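Local coordinates for protein yciO (Escherichia coli, PDB 1K7J) that is of unknown function but probably binds double-stranded RNA, at residues T182-L187 / V194-V199; F65-R70 / I119-P124; F4-P9 / I171-Y176; V29-T34 / K166-I171; L16-V21 / L133-E138. All blocks are in the same frame, centred on the assembly; numbering follows the deposited sequence.

In the fold
Four of the five contacts belong to one mixed sheet that runs through the YrdC-like chain, and the fifth lies between two helices packed on it. Contacts 3 and 4 share strand 170-173, which parallel neighbours 3-6 and 30-34 flank, and their centres are about 10 Å apart. Contact 2 joins the inner strands 66-68 and 118-122, and contact 1 the hairpin at the far edge, about 26 Å from contact 3 centre to centre. Contact 5 pairs helices 14-25 and 127-136. Along the chain, contacts 2, 4 and 5 all lie within the loop that contact 3 closes, and contact 1 follows it, so residues far apart in sequence build one sheet.

Contact 1 of 5, residues T182-L187 / V194-V199; sequences TTVIDL and VVREGV. With SO4 (sulfate ion), chain B.
Arg-196 reaches back along the hairpin to Thr-182, and its guanidinium marks the tight end of this contact. NE donates to Thr-182 O at 2.9 Å, almost straight at 162°, while NH2 meets Thr-182 OG1 at 3.0 Å; both acceptors lie in the guanidinium plane, so the group is held side-on. Thr-182 OG1 also pairs with Thr-98 of the neighbouring strand. A bend at chi3 (71°) turns the guanidinium toward these oxygens, with Val-184 CG2 over one face, 3.4 Å from NH2. The backbone is bonded here too: Val-184 O accepts from both Val-195 N and Arg-196 N, a classic beta bulge, and Gly-198 N donates to Thr-183 OG1 at 2.7 Å; the same hydroxyl also bonds Gly-200 O. Gly-198 suits its place because a side chain there would collide with Thr-182 O. The solvent side is looser: partly exposed Val-194 covers buried Ile-185, CG2 to CD1 at 3.9 Å, and exposed Val-195 lays CG2 4.0 Å from Asp-186 CB. With a leucine in place of Arg-196, Thr-182 O would probably lose its in-plane NE donor, Thr-182 OG1 its NH2 bond, and the sulfate a charged partner. That sulfate takes bonds from Arg-196 NH1 and NH2, Ser-144 and Arg-57; though probably from the crystallisation liquor, its setting is consistent with an anion pocket.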
# COMPACT_ATOMS: atom_id res chain seq x y z
N THR A 182 -1.95 9.21 -1.27
CA THR A 182 -1.52 9.53 0.08
C THR A 182 -0.48 10.65 0.06
O THR A 182 0.17 10.89 -0.96
CB THR A 182 -0.83 8.35 0.78
OG1 THR A 182 0.32 7.95 0.02
CG2 THR A 182 -1.77 7.17 0.94
N THR A 183 -0.35 11.33 1.18
CA THR A 183 0.68 12.35 1.30
C THR A 183 1.89 11.52 1.71
O THR A 183 1.80 10.70 2.63
CB THR A 183 0.33 13.36 2.40
OG1 THR A 183 -0.68 14.24 1.89
CG2 THR A 183 1.56 14.16 2.82
N VAL A 184 3.00 11.71 1.01
CA VAL A 184 4.20 10.95 1.31
C VAL A 184 5.19 11.82 2.06
O VAL A 184 5.58 12.89 1.58
CB VAL A 184 4.86 10.42 0.01
CG1 VAL A 184 6.10 9.60 0.34
CG2 VAL A 184 3.86 9.58 -0.77
N ILE A 185 5.57 11.37 3.25
CA ILE A 185 6.52 12.10 4.09
C ILE A 185 7.74 11.24 4.34
O ILE A 185 7.62 10.10 4.78
CB ILE A 185 5.91 12.42 5.48
CG1 ILE A 185 4.58 13.17 5.33
CG2 ILE A 185 6.91 13.26 6.29
CD1 ILE A 185 4.70 14.53 4.69
N ASP A 186 8.92 11.77 4.04
CA ASP A 186 10.16 11.04 4.30
C ASP A 186 10.54 11.45 5.72
O ASP A 186 10.73 12.63 5.99
CB ASP A 186 11.25 11.46 3.32
CG ASP A 186 12.54 10.67 3.50
OD1 ASP A 186 12.93 10.41 4.66
OD2 ASP A 186 13.17 10.31 2.48
N LEU A 187 10.64 10.48 6.62
CA LEU A 187 10.96 10.76 8.01
C LEU A 187 12.39 10.43 8.41
O LEU A 187 12.75 10.55 9.58
CB LEU A 187 10.00 10.00 8.93
CG LEU A 187 8.52 10.38 8.87
CD1 LEU A 187 7.70 9.46 9.77
CD2 LEU A 187 8.35 11.84 9.30
N VAL A 194 8.34 16.59 2.62
CA VAL A 194 7.15 16.24 1.87
C VAL A 194 7.56 15.78 0.47
O VAL A 194 8.04 16.57 -0.34
CB VAL A 194 6.18 17.43 1.75
CG1 VAL A 194 4.95 17.02 0.95
CG2 VAL A 194 5.78 17.91 3.14
N VAL A 195 7.37 14.50 0.21
CA VAL A 195 7.70 13.91 -1.08
C VAL A 195 6.53 14.09 -2.04
O VAL A 195 6.72 14.29 -3.24
CB VAL A 195 8.02 12.41 -0.93
CG1 VAL A 195 8.17 11.75 -2.29
CG2 VAL A 195 9.28 12.24 -0.11
N ARG A 196 5.32 14.01 -1.50
CA ARG A 196 4.11 14.17 -2.30
C ARG A 196 2.98 14.70 -1.44
O ARG A 196 2.73 14.20 -0.35
CB ARG A 196 3.67 12.84 -2.90
CG ARG A 196 2.35 12.93 -3.68
CD ARG A 196 2.01 11.62 -4.38
NE ARG A 196 1.61 10.57 -3.44
CZ ARG A 196 1.73 9.27 -3.68
NH1 ARG A 196 2.23 8.86 -4.84
NH2 ARG A 196 1.34 8.39 -2.77
N GLU A 197 2.29 15.74 -1.92
CA GLU A 197 1.17 16.26 -1.16
C GLU A 197 -0.09 15.56 -1.65
O GLU A 197 -0.48 15.68 -2.81
CB GLU A 197 1.03 17.77 -1.32
CG GLU A 197 -0.18 18.34 -0.58
CD GLU A 197 -0.04 19.81 -0.24
OE1 GLU A 197 0.56 20.56 -1.03
OE2 GLU A 197 -0.54 20.21 0.84
N GLY A 198 -0.72 14.81 -0.75
CA GLY A 198 -1.93 14.08 -1.09
C GLY A 198 -3.05 14.34 -0.09
O GLY A 198 -3.22 15.47 0.37
N VAL A 199 -3.79 13.30 0.25
CA VAL A 199 -4.91 13.42 1.17
C VAL A 199 -4.52 13.97 2.54
O VAL A 199 -5.19 14.86 3.08
CB VAL A 199 -5.64 12.07 1.37
CG1 VAL A 199 -6.84 12.24 2.31
CG2 VAL A 199 -6.10 11.53 0.03
S SO4 B . 3.13 5.20 -4.19
O1 SO4 B . 2.04 5.56 -3.26
O2 SO4 B . 2.78 3.97 -4.92
O3 SO4 B . 3.34 6.30 -5.15
O4 SO4 B . 4.37 4.98 -3.41

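Contact 2 of 5, residues F65-R70 / I119-P124; sequences FTLMCR and IGMRVP
Bends at chi2 (68°) and chi3 (71°) fold the selenomethionine Met-68 against Arg-122, whose own chain runs extended from CG to NE. The two lie side by side, pointing the same way: SE touches Arg-122 CG at 3.7 Å, and CE rests over one guanidinium face, offset toward its rim. A long flexible side chain suits this place, since it follows the arginine's aliphatic part and still meets Pro-124 CD through SE. Strands 66-68 and 119-122 are parallel neighbours inside the mixed sheet of this YrdC-like fold, laced by a ladder from Gly-120 N to Phe-65 O (2.8 Å) through to Cys-69 N and Arg-122 O (2.8 Å). On the face opposite Met-68, Leu-67 crosses Ile-119 at about a right angle, CG to CD1 at a tight 3.4 Å, and selenomethionine Met-121 curls so that CE reaches Cys-69 SG at 3.5 Å; helix 72-78 covers this apolar side. Arg-122 keeps its polar end among polar groups: NH1 donates to Ser-144 OG and to a water, 3.1 Å away, which also bonds Thr-66 OG1.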
# COMPACT_ATOMS: atom_id res chain seq x y z
N PHE A 65 8.97 1.15 -2.56
CA PHE A 65 7.85 0.22 -2.57
C PHE A 65 7.08 0.65 -1.33
O PHE A 65 7.50 1.57 -0.62
CB PHE A 65 8.33 -1.22 -2.37
CG PHE A 65 8.74 -1.90 -3.64
CD1 PHE A 65 7.79 -2.28 -4.58
CD2 PHE A 65 10.08 -2.18 -3.88
CE1 PHE A 65 8.17 -2.93 -5.75
CE2 PHE A 65 10.47 -2.83 -5.05
CZ PHE A 65 9.51 -3.20 -5.98
N THR A 66 5.96 0.00 -1.07
CA THR A 66 5.16 0.33 0.10
C THR A 66 4.80 -0.95 0.83
O THR A 66 4.53 -1.97 0.21
CB THR A 66 3.84 1.03 -0.30
OG1 THR A 66 4.13 2.28 -0.93
CG2 THR A 66 2.98 1.29 0.94
N LEU A 67 4.85 -0.90 2.16
CA LEU A 67 4.43 -2.04 2.95
C LEU A 67 3.14 -1.56 3.60
O LEU A 67 3.13 -0.58 4.35
CB LEU A 67 5.46 -2.40 4.02
CG LEU A 67 6.75 -3.08 3.54
CD1 LEU A 67 7.58 -3.48 4.75
CD2 LEU A 67 6.41 -4.32 2.71
N MSE A 68 2.04 -2.22 3.26
CA MSE A 68 0.72 -1.89 3.80
C MSE A 68 0.64 -2.62 5.14
O MSE A 68 0.60 -3.85 5.18
CB MSE A 68 -0.36 -2.37 2.83
CG MSE A 68 -1.73 -1.70 2.97
SE MSE A 68 -1.73 0.19 2.46
CE MSE A 68 -1.52 0.04 0.50
N CYS A 69 0.64 -1.86 6.24
CA CYS A 69 0.64 -2.42 7.59
C CYS A 69 -0.67 -2.27 8.36
O CYS A 69 -1.41 -1.31 8.19
CB CYS A 69 1.76 -1.78 8.40
SG CYS A 69 3.41 -1.96 7.69
N ARG A 70 -0.91 -3.24 9.25
CA ARG A 70 -2.12 -3.26 10.06
C ARG A 70 -2.24 -2.05 10.99
O ARG A 70 -3.30 -1.44 11.09
CB ARG A 70 -2.14 -4.54 10.90
CG ARG A 70 -3.39 -4.73 11.74
CD ARG A 70 -4.59 -5.10 10.87
NE ARG A 70 -5.80 -5.25 11.67
CZ ARG A 70 -5.99 -6.20 12.59
NH1 ARG A 70 -5.03 -7.08 12.83
NH2 ARG A 70 -7.12 -6.24 13.28
N ILE A 119 11.87 2.25 2.48
CA ILE A 119 10.64 1.70 1.95
C ILE A 119 9.50 2.49 2.58
O ILE A 119 9.62 2.99 3.70
CB ILE A 119 10.52 0.18 2.28
CG1 ILE A 119 9.26 -0.40 1.63
CG2 ILE A 119 10.52 -0.04 3.79
CD1 ILE A 119 9.27 -1.92 1.53
N GLY A 120 8.40 2.63 1.85
CA GLY A 120 7.26 3.38 2.35
C GLY A 120 6.40 2.53 3.26
O GLY A 120 6.10 1.38 2.94
N MSE A 121 6.02 3.10 4.40
CA MSE A 121 5.19 2.40 5.38
C MSE A 121 3.82 3.07 5.34
O MSE A 121 3.71 4.29 5.42
CB MSE A 121 5.82 2.50 6.77
CG MSE A 121 7.28 2.04 6.82
SE MSE A 121 7.57 0.24 6.13
CE MSE A 121 6.72 -0.73 7.56
N ARG A 122 2.77 2.26 5.24
CA ARG A 122 1.43 2.81 5.13
C ARG A 122 0.37 2.00 5.86
O ARG A 122 0.23 0.80 5.64
CB ARG A 122 1.10 2.90 3.64
CG ARG A 122 -0.26 3.45 3.24
CD ARG A 122 -0.28 3.52 1.72
NE ARG A 122 -1.61 3.71 1.14
CZ ARG A 122 -1.84 3.79 -0.17
NH1 ARG A 122 -0.82 3.70 -1.01
NH2 ARG A 122 -3.07 3.96 -0.62
N VAL A 123 -0.37 2.66 6.75
CA VAL A 123 -1.43 2.03 7.51
C VAL A 123 -2.75 2.53 6.93
O VAL A 123 -3.09 3.71 7.08
CB VAL A 123 -1.38 2.40 9.01
CG1 VAL A 123 -2.53 1.75 9.76
CG2 VAL A 123 -0.04 1.97 9.60
N PRO A 124 -3.52 1.66 6.26
CA PRO A 124 -4.80 2.06 5.67
C PRO A 124 -5.89 2.16 6.73
O PRO A 124 -5.84 1.48 7.75
CB PRO A 124 -5.07 0.95 4.66
CG PRO A 124 -4.53 -0.26 5.36
CD PRO A 124 -3.22 0.24 5.97
O HOH W 1 2.16 4.31 -0.75

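Contact 3 of 5, residues F4-P9 / I171-Y176; sequences FFYIHP and IIHGGY
Phe-4, Tyr-6 and His-173 form an aromatic cluster on one face of the sheet, where edge strand 3-6 runs parallel to strand 170-173. All three rings touch. Tyr-6 CE1 comes over one face of the imidazole, 3.4 Å from His-173 CD2, although the two planes are inclined at 42° and the pair is oblique, not stacked. Phe-4 meets the same imidazole rim to rim, its CZ near the imidazole plane and the rings nearly perpendicular at 85°, while Phe-4 CE1 lies over a face of the Tyr-6 ring, 3.5 Å above its plane. With CG anti to the backbone N (chi1 178°), the imidazole stands out from the sheet, and the other two rings lean across to it. Phe-4 also touches Ile-171 obliquely, Phe-4 CE2 3.6 Å from Ile-171 CG2. Flat rings suit this partly exposed edge: they spread over their neighbours, and helix 157-164 lies against Phe-4 and Tyr-6. Beneath, on the other face, branched Ile-7 and Ile-172 fill the space toward helices 14-25 and 127-136, CD1 of the first 3.6 Å from CG2 of the second. In the shortest backbone bond His-173 N lies 2.7 Å from Phe-5 O, nearly in line with its C=O bond.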
# COMPACT_ATOMS: atom_id res chain seq x y z
N PHE A 4 -13.02 -11.18 -9.89
CA PHE A 4 -13.58 -9.88 -9.52
C PHE A 4 -14.55 -10.07 -8.36
O PHE A 4 -15.59 -10.71 -8.51
CB PHE A 4 -14.29 -9.28 -10.74
CG PHE A 4 -14.60 -7.82 -10.63
CD1 PHE A 4 -15.87 -7.38 -10.26
CD2 PHE A 4 -13.62 -6.86 -10.90
CE1 PHE A 4 -16.17 -6.02 -10.17
CE2 PHE A 4 -13.91 -5.50 -10.81
CZ PHE A 4 -15.18 -5.08 -10.45
N PHE A 5 -14.20 -9.52 -7.20
CA PHE A 5 -15.03 -9.64 -6.00
C PHE A 5 -15.73 -8.35 -5.63
O PHE A 5 -15.11 -7.29 -5.60
CB PHE A 5 -14.20 -10.03 -4.77
CG PHE A 5 -13.61 -11.41 -4.80
CD1 PHE A 5 -13.92 -12.31 -5.82
CD2 PHE A 5 -12.74 -11.81 -3.79
CE1 PHE A 5 -13.37 -13.60 -5.82
CE2 PHE A 5 -12.18 -13.08 -3.79
CZ PHE A 5 -12.50 -13.98 -4.80
N TYR A 6 -17.03 -8.44 -5.34
CA TYR A 6 -17.79 -7.28 -4.90
C TYR A 6 -17.82 -7.41 -3.39
O TYR A 6 -18.52 -8.26 -2.85
CB TYR A 6 -19.21 -7.32 -5.44
CG TYR A 6 -19.34 -6.89 -6.87
CD1 TYR A 6 -19.37 -5.53 -7.21
CD2 TYR A 6 -19.44 -7.83 -7.90
CE1 TYR A 6 -19.51 -5.13 -8.54
CE2 TYR A 6 -19.57 -7.43 -9.22
CZ TYR A 6 -19.61 -6.08 -9.54
OH TYR A 6 -19.76 -5.70 -10.85
N ILE A 7 -17.04 -6.58 -2.70
CA ILE A 7 -17.00 -6.63 -1.24
C ILE A 7 -17.57 -5.35 -0.63
O ILE A 7 -17.19 -4.25 -1.02
CB ILE A 7 -15.55 -6.86 -0.74
CG1 ILE A 7 -15.01 -8.17 -1.33
CG2 ILE A 7 -15.52 -6.91 0.78
CD1 ILE A 7 -13.62 -8.55 -0.83
N HIS A 8 -18.48 -5.51 0.32
CA HIS A 8 -19.09 -4.36 1.00
C HIS A 8 -17.95 -3.58 1.66
O HIS A 8 -17.20 -4.13 2.46
CB HIS A 8 -20.10 -4.85 2.04
CG HIS A 8 -21.27 -5.56 1.44
ND1 HIS A 8 -22.06 -6.43 2.16
CD2 HIS A 8 -21.79 -5.53 0.19
CE1 HIS A 8 -23.02 -6.90 1.38
NE2 HIS A 8 -22.87 -6.37 0.18
N PRO A 9 -17.82 -2.29 1.33
CA PRO A 9 -16.75 -1.46 1.91
C PRO A 9 -16.85 -1.12 3.39
O PRO A 9 -15.82 -0.87 4.03
CB PRO A 9 -16.77 -0.22 1.02
CG PRO A 9 -18.23 -0.07 0.73
CD PRO A 9 -18.65 -1.50 0.40
N ILE A 171 -9.30 -8.50 -8.45
CA ILE A 171 -9.62 -7.10 -8.32
C ILE A 171 -10.78 -7.06 -7.34
O ILE A 171 -11.81 -7.70 -7.57
CB ILE A 171 -10.06 -6.46 -9.64
CG1 ILE A 171 -8.88 -6.42 -10.62
CG2 ILE A 171 -10.59 -5.04 -9.38
CD1 ILE A 171 -9.25 -5.95 -12.02
N ILE A 172 -10.59 -6.35 -6.24
CA ILE A 172 -11.64 -6.23 -5.24
C ILE A 172 -12.36 -4.91 -5.45
O ILE A 172 -11.76 -3.84 -5.33
CB ILE A 172 -11.08 -6.25 -3.80
CG1 ILE A 172 -10.48 -7.63 -3.49
CG2 ILE A 172 -12.19 -5.92 -2.80
CD1 ILE A 172 -9.77 -7.70 -2.15
N HIS A 173 -13.63 -4.99 -5.81
CA HIS A 173 -14.46 -3.81 -6.01
C HIS A 173 -14.87 -3.36 -4.61
O HIS A 173 -15.62 -4.05 -3.92
CB HIS A 173 -15.69 -4.20 -6.83
CG HIS A 173 -16.66 -3.07 -7.07
ND1 HIS A 173 -17.18 -2.30 -6.05
CD2 HIS A 173 -17.24 -2.63 -8.21
CE1 HIS A 173 -18.04 -1.44 -6.56
NE2 HIS A 173 -18.09 -1.61 -7.86
N GLY A 174 -14.37 -2.20 -4.19
CA GLY A 174 -14.70 -1.68 -2.88
C GLY A 174 -15.33 -0.30 -2.99
O GLY A 174 -15.20 0.53 -2.10
N GLY A 175 -16.00 -0.06 -4.12
CA GLY A 175 -16.64 1.22 -4.33
C GLY A 175 -15.83 2.18 -5.17
O GLY A 175 -14.74 1.86 -5.64
N TYR A 176 -16.38 3.38 -5.36
CA TYR A 176 -15.72 4.42 -6.14
C TYR A 176 -15.02 5.33 -5.14
O TYR A 176 -15.66 5.99 -4.33
CB TYR A 176 -16.76 5.17 -6.98
CG TYR A 176 -17.33 4.29 -8.06
CD1 TYR A 176 -18.16 3.21 -7.75
CD2 TYR A 176 -16.99 4.49 -9.40
CE1 TYR A 176 -18.63 2.34 -8.75
CE2 TYR A 176 -17.45 3.63 -10.40
CZ TYR A 176 -18.27 2.56 -10.06
OH TYR A 176 -18.70 1.70 -11.05

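Contact 4 of 5, residues V29-T34 / K166-I171; sequences VIVYPT and KQVDLI
Val-29 O is held by two successive amides, Asp-169 N at 2.8 Å and, weakly, Leu-170 N at 3.4 Å. The same valine gives its own N-H to Asp-169 OD2, a bond of 2.7 Å and 165° that meets the carboxylate on its anti side, 15° out of plane. An aspartate fits here because its short side chain, with CG beside its own backbone N (chi1 -53°), turns across to the amide of Val-29; OD2 also makes a salt bridge to Arg-52, which probably steadies its negative charge. Farther along, Val-31 N donates to Leu-170 O at 2.8 Å. Ile-30 and Leu-170 lie side by side toward helix 14-25, Ile-30 CG2 3.8 Å from Leu-170 CB, whereas on the other face Val-168 CG1 sits between Val-29 CG1 (4.0 Å) and Val-31 CG2 (4.1 Å). Beta-branched residues suit such buried strands, being compact and bulky near the backbone. The arrangement is that of adjacent parallel strands inside a sheet covered by helices, as in the alpha/beta YrdC-like fold.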
# COMPACT_ATOMS: atom_id res chain seq x y z
N VAL A 29 -1.27 -11.49 -7.54
CA VAL A 29 -1.21 -10.03 -7.49
C VAL A 29 -2.65 -9.55 -7.48
O VAL A 29 -3.45 -9.95 -8.33
CB VAL A 29 -0.50 -9.45 -8.73
CG1 VAL A 29 -0.68 -7.95 -8.78
CG2 VAL A 29 0.98 -9.80 -8.68
N ILE A 30 -2.99 -8.71 -6.51
CA ILE A 30 -4.36 -8.22 -6.42
C ILE A 30 -4.45 -6.70 -6.41
O ILE A 30 -3.47 -6.00 -6.15
CB ILE A 30 -5.06 -8.73 -5.13
CG1 ILE A 30 -4.53 -7.99 -3.90
CG2 ILE A 30 -4.83 -10.23 -4.98
CD1 ILE A 30 -5.27 -8.31 -2.62
N VAL A 31 -5.65 -6.21 -6.71
CA VAL A 31 -5.94 -4.79 -6.68
C VAL A 31 -6.97 -4.68 -5.57
O VAL A 31 -7.97 -5.40 -5.57
CB VAL A 31 -6.55 -4.29 -8.00
CG1 VAL A 31 -7.06 -2.86 -7.83
CG2 VAL A 31 -5.51 -4.34 -9.11
N TYR A 32 -6.71 -3.81 -4.60
CA TYR A 32 -7.64 -3.65 -3.50
C TYR A 32 -7.81 -2.19 -3.12
O TYR A 32 -6.93 -1.37 -3.34
CB TYR A 32 -7.18 -4.46 -2.28
CG TYR A 32 -5.86 -4.01 -1.67
CD1 TYR A 32 -4.64 -4.33 -2.27
CD2 TYR A 32 -5.84 -3.31 -0.47
CE1 TYR A 32 -3.43 -3.95 -1.68
CE2 TYR A 32 -4.64 -2.93 0.12
CZ TYR A 32 -3.44 -3.25 -0.48
OH TYR A 32 -2.25 -2.91 0.13
N PRO A 33 -8.96 -1.85 -2.53
CA PRO A 33 -9.24 -0.47 -2.13
C PRO A 33 -8.57 -0.04 -0.83
O PRO A 33 -8.41 -0.84 0.09
CB PRO A 33 -10.75 -0.45 -2.00
CG PRO A 33 -11.03 -1.82 -1.43
CD PRO A 33 -10.13 -2.71 -2.27
N THR A 34 -8.17 1.23 -0.76
CA THR A 34 -7.60 1.79 0.46
C THR A 34 -8.34 3.11 0.66
O THR A 34 -9.17 3.50 -0.17
CB THR A 34 -6.08 2.09 0.36
OG1 THR A 34 -5.87 3.27 -0.43
CG2 THR A 34 -5.34 0.92 -0.25
N LYS A 166 -6.38 -8.56 -17.37
CA LYS A 166 -5.49 -9.54 -18.00
C LYS A 166 -4.12 -9.55 -17.34
O LYS A 166 -3.30 -10.42 -17.63
CB LYS A 166 -5.30 -9.22 -19.49
CG LYS A 166 -6.56 -9.21 -20.32
CD LYS A 166 -6.24 -9.17 -21.82
CE LYS A 166 -5.43 -7.94 -22.19
NZ LYS A 166 -5.09 -7.91 -23.64
N GLN A 167 -3.88 -8.61 -16.43
CA GLN A 167 -2.57 -8.52 -15.78
C GLN A 167 -2.53 -8.81 -14.28
O GLN A 167 -1.45 -8.94 -13.71
CB GLN A 167 -1.96 -7.14 -16.05
CG GLN A 167 -1.87 -6.80 -17.53
CD GLN A 167 -1.20 -7.89 -18.34
OE1 GLN A 167 -0.07 -8.30 -18.06
NE2 GLN A 167 -1.90 -8.37 -19.37
N VAL A 168 -3.69 -8.89 -13.64
CA VAL A 168 -3.74 -9.18 -12.21
C VAL A 168 -4.61 -10.41 -11.96
O VAL A 168 -5.38 -10.82 -12.83
CB VAL A 168 -4.27 -7.98 -11.40
CG1 VAL A 168 -3.35 -6.78 -11.59
CG2 VAL A 168 -5.69 -7.64 -11.82
N ASP A 169 -4.49 -10.98 -10.77
CA ASP A 169 -5.23 -12.19 -10.43
C ASP A 169 -6.56 -11.95 -9.73
O ASP A 169 -7.47 -12.78 -9.79
CB ASP A 169 -4.33 -13.09 -9.59
CG ASP A 169 -3.00 -13.35 -10.27
OD1 ASP A 169 -3.02 -13.81 -11.44
OD2 ASP A 169 -1.94 -13.10 -9.66
N LEU A 170 -6.68 -10.80 -9.07
CA LEU A 170 -7.91 -10.46 -8.37
C LEU A 170 -8.07 -8.96 -8.28
O LEU A 170 -7.10 -8.24 -8.08
CB LEU A 170 -7.92 -11.04 -6.95
CG LEU A 170 -9.07 -10.56 -6.06
CD1 LEU A 170 -10.39 -11.09 -6.59
CD2 LEU A 170 -8.84 -11.02 -4.62
N ILE A 171 -9.30 -8.50 -8.45
CA ILE A 171 -9.62 -7.10 -8.32
C ILE A 171 -10.78 -7.06 -7.34
O ILE A 171 -11.81 -7.70 -7.57
CB ILE A 171 -10.06 -6.46 -9.64
CG1 ILE A 171 -8.88 -6.42 -10.62
CG2 ILE A 171 -10.59 -5.04 -9.38
CD1 ILE A 171 -9.25 -5.95 -12.02

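Contact 5 of 5, residues L16-V21 / L133-E138; sequences LINQAV and LEALGE
Val-21 and Ala-135 make the closest approach between residues 16-21 and 133-138, Val-21 CG2 lying 3.5 Å from Ala-135 CB. The contact is chiefly apolar. Ala-135 points its methyl toward helix 14-25, where Ile-17 CG2 also touches it, at 4.1 Å; so small a residue lets the backbones come near, with the CA atoms of Val-21 and Leu-136 only 5.9 Å apart. The other branch of Val-21, CG1, is placed anti to its backbone N (chi1 168°) and lies against Leu-136, 3.9 Å from CA and 4.1 Å from CD1. An alanine at Val-21 would remove both methyl branches and is likely to open a gap beside Ala-135 and Leu-136. Polar groups play a lesser part. Asn-18 OD1 passes 4.0 Å from Ala-135 CB, and its hydrogen bond is to Gln-14, one turn earlier on its own helix, which fits an exposed position where an amide can face water. Gly-137 N still makes a helical bond to Leu-133 O at 2.9 Å, but its positive phi (91°) takes the chain out of the helix, while Leu-136 O accepts from Arg-25. This is helix-to-helix packing in the layer covering one face of an alpha/beta sheet.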
# COMPACT_ATOMS: atom_id res chain seq x y z
N LEU A 16 -15.16 -13.55 1.41
CA LEU A 16 -14.45 -13.00 0.26
C LEU A 16 -13.08 -12.46 0.65
O LEU A 16 -12.12 -12.55 -0.12
CB LEU A 16 -15.29 -11.91 -0.42
CG LEU A 16 -16.61 -12.45 -1.00
CD1 LEU A 16 -17.39 -11.33 -1.66
CD2 LEU A 16 -16.31 -13.56 -2.00
N ILE A 17 -12.98 -11.90 1.86
CA ILE A 17 -11.70 -11.40 2.35
C ILE A 17 -10.75 -12.60 2.45
O ILE A 17 -9.60 -12.53 2.02
CB ILE A 17 -11.84 -10.76 3.75
CG1 ILE A 17 -12.59 -9.43 3.63
CG2 ILE A 17 -10.47 -10.55 4.38
CD1 ILE A 17 -11.84 -8.35 2.84
N ASN A 18 -11.24 -13.70 3.01
CA ASN A 18 -10.42 -14.90 3.16
C ASN A 18 -9.97 -15.44 1.81
O ASN A 18 -8.81 -15.81 1.64
CB ASN A 18 -11.17 -15.97 3.95
CG ASN A 18 -11.29 -15.63 5.43
OD1 ASN A 18 -10.63 -14.72 5.92
ND2 ASN A 18 -12.13 -16.37 6.14
N GLN A 19 -10.89 -15.49 0.84
CA GLN A 19 -10.53 -15.98 -0.48
C GLN A 19 -9.47 -15.08 -1.12
O GLN A 19 -8.55 -15.56 -1.78
CB GLN A 19 -11.76 -16.06 -1.38
CG GLN A 19 -12.65 -17.25 -1.09
CD GLN A 19 -13.84 -17.33 -2.02
OE1 GLN A 19 -13.71 -17.19 -3.23
NE2 GLN A 19 -15.02 -17.57 -1.45
N ALA A 20 -9.59 -13.78 -0.90
CA ALA A 20 -8.63 -12.83 -1.45
C ALA A 20 -7.25 -13.09 -0.84
O ALA A 20 -6.24 -13.10 -1.55
CB ALA A 20 -9.07 -11.40 -1.16
N VAL A 21 -7.22 -13.30 0.47
CA VAL A 21 -5.96 -13.56 1.16
C VAL A 21 -5.33 -14.87 0.69
O VAL A 21 -4.11 -14.98 0.59
CB VAL A 21 -6.17 -13.57 2.69
CG1 VAL A 21 -4.93 -14.13 3.39
CG2 VAL A 21 -6.44 -12.16 3.19
N LEU A 133 -5.48 -7.27 5.79
CA LEU A 133 -4.27 -7.35 6.59
C LEU A 133 -4.46 -8.23 7.82
O LEU A 133 -3.58 -9.01 8.17
CB LEU A 133 -3.82 -5.94 7.00
CG LEU A 133 -3.41 -5.07 5.81
CD1 LEU A 133 -3.12 -3.66 6.28
CD2 LEU A 133 -2.18 -5.68 5.11
N GLU A 134 -5.61 -8.11 8.47
CA GLU A 134 -5.89 -8.93 9.64
C GLU A 134 -5.84 -10.41 9.27
O GLU A 134 -5.28 -11.23 10.01
CB GLU A 134 -7.26 -8.60 10.22
CG GLU A 134 -7.55 -9.29 11.55
CD GLU A 134 -8.95 -9.02 12.06
OE1 GLU A 134 -9.39 -7.85 11.98
OE2 GLU A 134 -9.60 -9.96 12.56
N ALA A 135 -6.42 -10.76 8.13
CA ALA A 135 -6.45 -12.15 7.69
C ALA A 135 -5.07 -12.63 7.23
O ALA A 135 -4.70 -13.78 7.47
CB ALA A 135 -7.47 -12.32 6.57
N LEU A 136 -4.32 -11.75 6.58
CA LEU A 136 -2.98 -12.11 6.09
C LEU A 136 -2.01 -12.34 7.24
O LEU A 136 -1.20 -13.27 7.19
CB LEU A 136 -2.45 -11.02 5.16
CG LEU A 136 -1.08 -11.27 4.51
CD1 LEU A 136 -1.11 -12.55 3.70
CD2 LEU A 136 -0.72 -10.08 3.62
N GLY A 137 -2.08 -11.50 8.27
CA GLY A 137 -1.21 -11.69 9.42
C GLY A 137 0.12 -10.96 9.38
O GLY A 137 0.88 -11.00 10.35
N GLU A 138 0.41 -10.32 8.26
CA GLU A 138 1.65 -9.57 8.10
C GLU A 138 1.40 -8.51 7.03
O GLU A 138 0.34 -8.49 6.40
CB GLU A 138 2.81 -10.49 7.69
CG GLU A 138 2.61 -11.23 6.37
CD GLU A 138 3.84 -12.00 5.94
OE1 GLU A 138 4.70 -12.29 6.81
OE2 GLU A 138 3.96 -12.34 4.74